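Side-chain contacts in uncharacterized protein YacP (Bacillus subtilis, PDB 5MQ8), which acts as an endoribonuclease, also called Rae1, that takes part in ribosome-dependent mRNA decay: residues Thr160-Lys163 against Trp164-Gly167; Glu132-Ile135 against Glu136-Val139; Glu76-Thr79 against Ala80-Ile84. One frame throughout, in Å; residues are numbered along the deposited sequence.

Contact 1. Residues Thr160-Lys163 against Trp164-Gly167; sequences TFEK and WRRG
Glu162, in the last turn of helix 151-165, and Arg166, the first residue past it, are joined twice. The backbone N of Arg166 donates to Glu162 O over 3.1 Å, and the side chains share a water that lies in the plane of the Arg166 guanidinium, accepting from NH2 and donating to Glu162 OE1 (2.8 Å each). Arg166 bends at chi3 (79°), which folds the guanidinium back so that one face covers Glu162 O. That carbonyl is doubly satisfied, since a second water donates to it while accepting from Arg165 NE at 2.9 Å. No direct salt bridge forms within the turn: Glu162 OE2 stays 4.6 Å from Arg165 NH2 and is bound instead by Arg68 NE and Ser42 OG of the second subunit. Arg165 NH1 donates to Ser42 O of that same subunit.

Phe161 CE2 rests against one face of the Arg165 guanidinium, 3.5 Å from NH1. Phe161 CE1 touches Trp164 CZ3 at 4.0 Å, their ring planes inclined by 43°. Phe161 O, which accepts from Arg165 N, also lies at the edge of the indole, and Trp164 N donates to Thr160 O. Thr160 OG1 is satisfied within the helix by Glu156 O. Gly167, with positive phi, is the C-prime residue of a Schellman motif in which Asp168 N reaches Lys163 O and Gly167 N reaches Trp164 O. Far from the central sheet, this helix end packs against the second subunit, with Phe161 and Trp164 on Arg138 of its helix 121-145 and Arg165 on Tyr43 of its helix 23-44.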
# COMPACT_ATOMS: atom_id res chain seq x y z
N THR A 160 2.67 7.34 -2.28
CA THR A 160 2.52 7.30 -3.74
C THR A 160 1.86 8.60 -4.26
O THR A 160 2.28 9.10 -5.31
CB THR A 160 1.74 6.04 -4.16
OG1 THR A 160 2.30 4.89 -3.52
CG2 THR A 160 1.76 5.82 -5.67
N PHE A 161 0.84 9.12 -3.55
CA PHE A 161 0.12 10.35 -3.90
C PHE A 161 1.07 11.55 -3.85
O PHE A 161 1.06 12.39 -4.74
CB PHE A 161 -1.10 10.57 -2.98
CG PHE A 161 -1.82 11.89 -3.14
CD1 PHE A 161 -2.73 12.09 -4.17
CD2 PHE A 161 -1.60 12.93 -2.23
CE1 PHE A 161 -3.40 13.32 -4.31
CE2 PHE A 161 -2.27 14.16 -2.38
CZ PHE A 161 -3.16 14.34 -3.42
N GLU A 162 1.90 11.61 -2.80
CA GLU A 162 2.87 12.67 -2.59
C GLU A 162 4.02 12.59 -3.59
O GLU A 162 4.46 13.64 -4.07
CB GLU A 162 3.39 12.65 -1.16
CG GLU A 162 2.32 13.02 -0.14
CD GLU A 162 2.69 12.75 1.30
OE1 GLU A 162 3.55 11.88 1.55
OE2 GLU A 162 2.11 13.40 2.19
N LYS A 163 4.49 11.36 -3.92
CA LYS A 163 5.54 11.12 -4.93
C LYS A 163 5.05 11.66 -6.28
O LYS A 163 5.78 12.42 -6.91
CB LYS A 163 5.86 9.62 -5.05
CG LYS A 163 7.12 9.19 -4.32
CD LYS A 163 7.30 7.69 -4.38
CE LYS A 163 7.25 7.07 -3.01
NZ LYS A 163 7.09 5.60 -3.08
N TRP A 164 3.80 11.32 -6.67
CA TRP A 164 3.20 11.81 -7.91
C TRP A 164 3.13 13.35 -7.94
O TRP A 164 3.58 13.96 -8.92
CB TRP A 164 1.81 11.19 -8.16
CG TRP A 164 0.98 11.97 -9.14
CD1 TRP A 164 1.11 11.97 -10.50
CD2 TRP A 164 -0.02 12.96 -8.84
NE1 TRP A 164 0.22 12.86 -11.07
CE2 TRP A 164 -0.47 13.50 -10.07
CE3 TRP A 164 -0.58 13.44 -7.64
CZ2 TRP A 164 -1.46 14.49 -10.13
CZ3 TRP A 164 -1.56 14.43 -7.71
CH2 TRP A 164 -1.98 14.94 -8.94
N ARG A 165 2.56 13.97 -6.89
CA ARG A 165 2.36 15.41 -6.76
C ARG A 165 3.64 16.24 -6.90
O ARG A 165 3.62 17.28 -7.53
CB ARG A 165 1.61 15.73 -5.45
CG ARG A 165 0.98 17.11 -5.41
CD ARG A 165 0.06 17.29 -4.21
NE ARG A 165 0.73 17.01 -2.94
CZ ARG A 165 0.13 17.03 -1.75
NH1 ARG A 165 -1.15 17.36 -1.65
NH2 ARG A 165 0.82 16.74 -0.65
N ARG A 166 4.76 15.76 -6.32
CA ARG A 166 6.05 16.44 -6.39
C ARG A 166 6.87 16.06 -7.67
O ARG A 166 8.03 16.45 -7.81
CB ARG A 166 6.85 16.25 -5.09
CG ARG A 166 7.41 14.86 -4.87
CD ARG A 166 8.42 14.84 -3.73
NE ARG A 166 7.76 14.84 -2.43
CZ ARG A 166 7.49 13.75 -1.73
NH1 ARG A 166 7.83 12.55 -2.19
NH2 ARG A 166 6.88 13.84 -0.55
N GLY A 167 6.23 15.34 -8.60
CA GLY A 167 6.81 14.91 -9.86
C GLY A 167 7.90 13.85 -9.79
O GLY A 167 8.75 13.79 -10.68
O HOH W 1 3.44 16.12 -2.65
O HOH W 2 6.13 11.39 0.51

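Contact 2. Residues Glu132-Ile135 against Glu136-Val139; sequences ERRI and ERRV
Glu132 to Val139 form two regular turns of helix 121-145, in which the backbone N atoms of Glu136, Arg137, Arg138 and Val139 donate to the O atoms of Glu132, Arg133, Arg134 and Ile135. The side chains divide into three faces. On one, Arg134 and Arg137 run side by side in the same direction, and Arg137 NH2 approaches the aliphatic CG of Arg134 at 3.5 Å. Their charged groups stay a little apart, Arg134 NE being 4.2 Å from Arg137 NH2, with the guanidinium planes turned 69° against each other.

The apolar face pairs Ile135 CG2 with Val139 CG2 at 4.3 Å; chi1 of Val139 (169°) sets CG1 anti to the backbone N and leaves CG2 as the methyl that comes to Ile135. Ile135 packs on Tyr43 of helix 23-44 and on Phe161 of the second subunit, and Val139 on Thr160 of that subunit. The acidic face holds Glu132 and Glu136, whose OE2 atoms are 5.0 Å apart; Glu132 is paired with Lys36 and Glu136 with Arg140. Such partners would offset the repulsion between the two carboxylates, whereas the close arginines probably disfavour each other electrostatically, which the helix tolerates on its largely exposed side.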
# COMPACT_ATOMS: atom_id res chain seq x y z
N GLU A 132 -4.53 -10.48 -9.26
CA GLU A 132 -4.34 -9.09 -8.84
C GLU A 132 -5.64 -8.50 -8.28
O GLU A 132 -5.63 -7.88 -7.21
CB GLU A 132 -3.93 -8.22 -10.05
CG GLU A 132 -2.45 -8.01 -10.25
CD GLU A 132 -2.16 -6.96 -11.31
OE1 GLU A 132 -2.59 -7.16 -12.47
OE2 GLU A 132 -1.54 -5.93 -10.97
N ARG A 133 -6.75 -8.65 -9.04
CA ARG A 133 -8.07 -8.14 -8.68
C ARG A 133 -8.62 -8.80 -7.44
O ARG A 133 -9.24 -8.12 -6.63
CB ARG A 133 -9.05 -8.27 -9.86
CG ARG A 133 -8.89 -7.18 -10.91
CD ARG A 133 -10.02 -7.19 -11.94
NE ARG A 133 -9.89 -8.28 -12.91
CZ ARG A 133 -9.27 -8.19 -14.08
NH1 ARG A 133 -8.70 -7.04 -14.45
NH2 ARG A 133 -9.20 -9.23 -14.90
N ARG A 134 -8.37 -10.11 -7.29
CA ARG A 134 -8.82 -10.91 -6.16
C ARG A 134 -8.11 -10.50 -4.88
O ARG A 134 -8.76 -10.32 -3.86
CB ARG A 134 -8.64 -12.41 -6.44
CG ARG A 134 -9.97 -13.18 -6.48
CD ARG A 134 -9.83 -14.55 -7.13
NE ARG A 134 -10.83 -14.75 -8.19
CZ ARG A 134 -10.81 -15.74 -9.06
NH1 ARG A 134 -9.84 -16.64 -9.03
NH2 ARG A 134 -11.76 -15.84 -9.99
N ILE A 135 -6.75 -10.35 -4.94
CA ILE A 135 -5.95 -9.94 -3.79
C ILE A 135 -6.41 -8.56 -3.32
O ILE A 135 -6.63 -8.38 -2.12
CB ILE A 135 -4.41 -10.02 -4.05
CG1 ILE A 135 -3.96 -11.47 -4.20
CG2 ILE A 135 -3.61 -9.31 -2.93
CD1 ILE A 135 -2.52 -11.63 -4.72
N GLU A 136 -6.59 -7.61 -4.27
CA GLU A 136 -7.03 -6.25 -4.00
C GLU A 136 -8.39 -6.22 -3.30
O GLU A 136 -8.54 -5.48 -2.32
CB GLU A 136 -7.07 -5.40 -5.27
CG GLU A 136 -5.72 -4.83 -5.67
CD GLU A 136 -5.73 -3.87 -6.84
OE1 GLU A 136 -6.63 -3.00 -6.91
OE2 GLU A 136 -4.78 -3.94 -7.66
N ARG A 137 -9.36 -7.03 -3.78
CA ARG A 137 -10.70 -7.14 -3.21
C ARG A 137 -10.66 -7.68 -1.79
O ARG A 137 -11.34 -7.13 -0.93
CB ARG A 137 -11.61 -8.02 -4.08
CG ARG A 137 -12.54 -7.22 -4.98
CD ARG A 137 -13.74 -8.04 -5.46
NE ARG A 137 -13.35 -9.15 -6.34
CZ ARG A 137 -13.35 -10.43 -5.97
NH1 ARG A 137 -13.76 -10.77 -4.75
NH2 ARG A 137 -12.98 -11.37 -6.82
N ARG A 138 -9.87 -8.73 -1.54
CA ARG A 138 -9.73 -9.36 -0.22
C ARG A 138 -9.08 -8.40 0.79
O ARG A 138 -9.44 -8.43 1.97
CB ARG A 138 -8.94 -10.68 -0.28
CG ARG A 138 -9.68 -11.79 -1.03
CD ARG A 138 -10.31 -12.84 -0.12
NE ARG A 138 -9.36 -13.90 0.26
CZ ARG A 138 -9.01 -14.93 -0.50
NH1 ARG A 138 -9.50 -15.05 -1.73
NH2 ARG A 138 -8.15 -15.83 -0.05
N VAL A 139 -8.11 -7.58 0.32
CA VAL A 139 -7.42 -6.60 1.14
C VAL A 139 -8.37 -5.45 1.48
O VAL A 139 -8.41 -5.04 2.64
CB VAL A 139 -6.05 -6.16 0.54
CG1 VAL A 139 -5.48 -4.96 1.27
CG2 VAL A 139 -5.06 -7.31 0.58

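Contact 3. Residues Glu76-Thr79 against Ala80-Ile84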
# COMPACT_ATOMS: atom_id res chain seq x y z
N GLU A 76 26.31 -16.63 -20.95
CA GLU A 76 26.72 -15.98 -22.20
C GLU A 76 25.98 -16.45 -23.50
O GLU A 76 25.26 -15.63 -24.07
CB GLU A 76 28.25 -16.05 -22.39
CG GLU A 76 28.82 -14.82 -23.09
CD GLU A 76 30.33 -14.70 -23.09
OE1 GLU A 76 30.89 -14.20 -22.09
OE2 GLU A 76 30.96 -15.09 -24.10
N ASN A 77 26.16 -17.69 -23.98
CA ASN A 77 25.48 -18.10 -25.23
C ASN A 77 24.31 -19.04 -24.98
O ASN A 77 23.93 -19.85 -25.84
CB ASN A 77 26.48 -18.68 -26.23
CG ASN A 77 27.31 -17.63 -26.93
OD1 ASN A 77 28.44 -17.31 -26.52
ND2 ASN A 77 26.77 -17.05 -27.98
N GLU A 78 23.71 -18.90 -23.79
CA GLU A 78 22.63 -19.74 -23.33
C GLU A 78 21.32 -19.01 -23.50
O GLU A 78 21.21 -17.84 -23.16
CB GLU A 78 22.87 -20.11 -21.86
CG GLU A 78 21.89 -21.12 -21.29
CD GLU A 78 21.88 -21.22 -19.78
OE1 GLU A 78 21.49 -22.29 -19.27
OE2 GLU A 78 22.24 -20.23 -19.11
N THR A 79 20.32 -19.70 -24.07
CA THR A 79 18.99 -19.12 -24.25
C THR A 79 18.11 -19.54 -23.07
O THR A 79 18.43 -20.51 -22.37
CB THR A 79 18.38 -19.55 -25.59
OG1 THR A 79 18.48 -20.97 -25.69
CG2 THR A 79 19.07 -18.88 -26.79
N ALA A 80 17.00 -18.81 -22.86
CA ALA A 80 16.05 -19.04 -21.79
C ALA A 80 15.50 -20.46 -21.80
O ALA A 80 15.39 -21.05 -20.74
CB ALA A 80 14.91 -18.02 -21.86
N ASP A 81 15.22 -21.03 -23.00
CA ASP A 81 14.70 -22.40 -23.11
C ASP A 81 15.70 -23.45 -22.60
O ASP A 81 15.27 -24.48 -22.09
CB ASP A 81 14.21 -22.72 -24.53
CG ASP A 81 15.27 -22.81 -25.58
OD1 ASP A 81 15.95 -21.81 -25.81
OD2 ASP A 81 15.37 -23.87 -26.23
N GLU A 82 17.01 -23.19 -22.75
CA GLU A 82 18.08 -24.09 -22.29
C GLU A 82 18.18 -24.05 -20.76
O GLU A 82 18.25 -25.11 -20.13
CB GLU A 82 19.43 -23.73 -22.94
CG GLU A 82 19.45 -24.04 -24.43
CD GLU A 82 20.65 -23.52 -25.22
OE1 GLU A 82 21.38 -22.64 -24.71
OE2 GLU A 82 20.82 -23.96 -26.38
N ARG A 83 18.11 -22.84 -20.16
CA ARG A 83 18.12 -22.68 -18.71
C ARG A 83 16.86 -23.28 -18.08
O ARG A 83 16.95 -23.98 -17.09
CB ARG A 83 18.35 -21.21 -18.29
CG ARG A 83 18.37 -20.98 -16.76
CD ARG A 83 19.45 -21.76 -16.02
NE ARG A 83 20.77 -21.33 -16.44
CZ ARG A 83 21.70 -20.81 -15.64
NH1 ARG A 83 21.49 -20.73 -14.33
NH2 ARG A 83 22.85 -20.40 -16.14
N ILE A 84 15.70 -23.05 -18.71
CA ILE A 84 14.42 -23.59 -18.27
C ILE A 84 14.46 -25.14 -18.25
O ILE A 84 14.02 -25.75 -17.28
CB ILE A 84 13.23 -22.98 -19.07
CG1 ILE A 84 12.93 -21.56 -18.55
CG2 ILE A 84 11.99 -23.86 -18.99
CD1 ILE A 84 12.10 -20.66 -19.46
O HOH W 3 21.86 -21.60 -27.48
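Glu78 OE2 is held by Arg83 NH2 at 3.0 Å, by a weak bond from Arg83 NE, and by the backbone N of Lys75. This salt bridge fastens the loop after strand 70-73 to the start of helix 80-90, where Thr79 is the N-cap and Glu82 supplies one half of a capping box: its OE1 accepts from Thr79 N at 3.2 Å, met from above the carboxylate plane. The other half is absent, because Thr79 OG1 makes no capping bond and donates to Asp81 OD1 at 2.7 Å.

Arg83 grips the Glu78 carboxylate side-on, NE to OE1 at 3.1 Å and NH2 to the syn lone pair of OE2, with the two planes 47° apart. Glu78 reaches forward because CG is anti to its backbone N (chi1 -173°) and the chain is extended; Arg83 meets it by bending at chi2 and chi3. Lys86 adds a second salt bridge to OE1, so the buried carboxylate faces two basic side chains. Asp81 OD2 is taken by Trp109 N. In PIN-clan nucleases acidic side chains gather at the C-terminal ends of the parallel strands; Asp7, against which Ala80 packs, lies at such an end, so this helix start probably borders the catalytic centre. A water donates to both Asn77 O and Glu82 OE2, the latter at 2.8 Å.

Within one chain contact 2 lies on helix 121-145 and contact 1 on the next helix, 151-165, with centres about 24 Å apart and nearest atoms about 12 Å apart, yet across the two subunits contact 1 of one packs on contact 2 of the other. Contact 3 lies across the chain's centre from them, its centre about 40 Å from that of contact 1 and 35 Å from that of contact 2, and touches no other chain of the assembly. It borders the parallel sheet near Asp7, probably close to the nuclease centre expected for a PIN-like domain, whereas contacts 1 and 2 form part of the interface between the two subunits of the assembly.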